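Local coordinates for protein ethanolamine kinase Pv091845 (Plasmodium vivax, PDB 2QG7) that probably phosphorylates ethanolamine, the first step of phosphatidylethanolamine synthesis from ethanolamine, at residues C376-D379 / L380-S383. Sequence-based numbering, arbitrary orientation.
Sequences CDWD and LTPS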
loop_
_atom_site.group_PDB
_atom_site.type_symbol
_atom_site.label_atom_id
_atom_site.label_comp_id
_atom_site.label_asym_id
_atom_site.label_seq_id
_atom_site.Cartn_x
_atom_site.Cartn_y
_atom_site.Cartn_z
ATOM N N CYS D 376 -7.481 0.276 -0.804
ATOM C CA CYS D 376 -7.277 -0.344 -2.125
ATOM C C CYS D 376 -7.291 -1.875 -2.118
ATOM O O CYS D 376 -6.495 -2.547 -2.766
ATOM C CB CYS D 376 -6.034 0.236 -2.769
ATOM S SG CYS D 376 -6.049 1.988 -3.055
ATOM N N ASP D 377 -8.216 -2.446 -1.357
ATOM C CA ASP D 377 -8.419 -3.890 -1.373
ATOM C C ASP D 377 -9.160 -4.312 -2.643
ATOM O O ASP D 377 -10.363 -4.401 -2.628
ATOM C CB ASP D 377 -9.171 -4.319 -0.134
ATOM C CG ASP D 377 -8.390 -4.033 1.144
ATOM O OD1 ASP D 377 -7.206 -4.466 1.214
ATOM O OD2 ASP D 377 -8.934 -3.390 2.082
ATOM N N TRP D 378 -8.429 -4.551 -3.734
ATOM C CA TRP D 378 -9.006 -4.655 -5.077
ATOM C C TRP D 378 -9.920 -5.844 -5.302
ATOM O O TRP D 378 -10.701 -5.867 -6.254
ATOM C CB TRP D 378 -7.932 -4.638 -6.139
ATOM C CG TRP D 378 -7.125 -3.386 -6.186
ATOM C CD1 TRP D 378 -5.766 -3.301 -6.231
ATOM C CD2 TRP D 378 -7.612 -2.026 -6.219
ATOM N NE1 TRP D 378 -5.368 -1.977 -6.298
ATOM C CE2 TRP D 378 -6.478 -1.178 -6.275
ATOM C CE3 TRP D 378 -8.888 -1.447 -6.203
ATOM C CZ2 TRP D 378 -6.585 0.208 -6.311
ATOM C CZ3 TRP D 378 -8.984 -0.088 -6.231
ATOM C CH2 TRP D 378 -7.843 0.733 -6.280
ATOM N N ASP D 379 -9.840 -6.820 -4.409
ATOM C CA ASP D 379 -10.706 -7.997 -4.470
ATOM C C ASP D 379 -12.162 -7.685 -4.037
ATOM O O ASP D 379 -13.068 -8.516 -4.182
ATOM C CB ASP D 379 -10.102 -9.135 -3.625
ATOM C CG ASP D 379 -9.815 -8.711 -2.167
ATOM O OD1 ASP D 379 -9.211 -7.606 -1.920
ATOM O OD2 ASP D 379 -10.169 -9.503 -1.256
ATOM N N LEU D 380 -12.375 -6.484 -3.505
ATOM C CA LEU D 380 -13.691 -6.041 -3.103
ATOM C C LEU D 380 -14.448 -5.371 -4.260
ATOM O O LEU D 380 -15.624 -5.107 -4.147
ATOM C CB LEU D 380 -13.581 -5.105 -1.891
ATOM C CG LEU D 380 -13.024 -5.684 -0.569
ATOM C CD1 LEU D 380 -12.874 -4.623 0.478
ATOM C CD2 LEU D 380 -13.947 -6.757 -0.034
ATOM N N THR D 381 -13.765 -5.095 -5.368
ATOM C CA THR D 381 -14.413 -4.521 -6.530
ATOM C C THR D 381 -15.382 -5.563 -7.126
ATOM O O THR D 381 -15.111 -6.768 -7.035
ATOM C CB THR D 381 -13.395 -4.064 -7.584
ATOM O OG1 THR D 381 -12.569 -5.178 -7.941
ATOM C CG2 THR D 381 -12.549 -2.908 -7.069
ATOM N N PRO D 382 -16.531 -5.105 -7.705
ATOM C CA PRO D 382 -17.615 -6.076 -8.069
ATOM C C PRO D 382 -17.252 -7.175 -9.109
ATOM O O PRO D 382 -16.566 -6.890 -10.112
ATOM C CB PRO D 382 -18.744 -5.168 -8.605
ATOM C CG PRO D 382 -18.113 -3.915 -8.989
ATOM C CD PRO D 382 -16.908 -3.717 -8.064
ATOM N N SER D 383 -17.697 -8.426 -8.829
ATOM C CA SER D 383 -17.830 -9.454 -9.907
ATOM C C SER D 383 -18.847 -9.059 -10.988
ATOM O O SER D 383 -19.677 -8.173 -10.772
ATOM C CB SER D 383 -18.214 -10.828 -9.346
ATOM O OG SER D 383 -19.488 -10.780 -8.733
#
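W378 and T381 meet at a short 3-10 turn in the loop between helix 360-369 and helix 384-395. Hydrogen bonds between near neighbours hold it. L380 N gives one to D377 O over 3.0 Å, the i to i+3 pattern of a 3-10 turn. The carbonyl oxygen W378 O then takes two donors from one residue. T381 OG1 lies 2.6 Å from W378 O, nearly in line with the C=O bond; T381 N, at 3.3 Å from the same W378 O, approaches from above the carbonyl plane, 66° out of it. With chi1 at 56°, T381 OG1 sits between its own backbone N and carbonyl carbon, which brings the hydroxyl to the acceptor that the backbone turn already offers to the amide.

Apolar contacts line the turn. The methyl T381 CG2 meets the W378 ring at its edge, near the ring plane, 4.0 Å from W378 CE3. One branch of L380, CD1, packs 3.8 Å from D377 CB. The same leucine side chain lies against the D377 carbonyl, L380 CB 3.4 Å from D377 O.

Charge and rings tie the loop to the rest of the fold: D377 OD2 forms a salt bridge with R190, K194 NZ bonds to L380 O, and the buried W378 ring meets H418 and F454 edge-to-face. S383 occupies the N-cap of helix 384-395, its hydroxyl making a weak bond to E386 N.

The double grip on W378 O therefore satisfies this carbonyl within the loop and would hold the threonine in this rotamer, while the tryptophan beside it packs among C-terminal helices and the aspartate reaches helix 190-194.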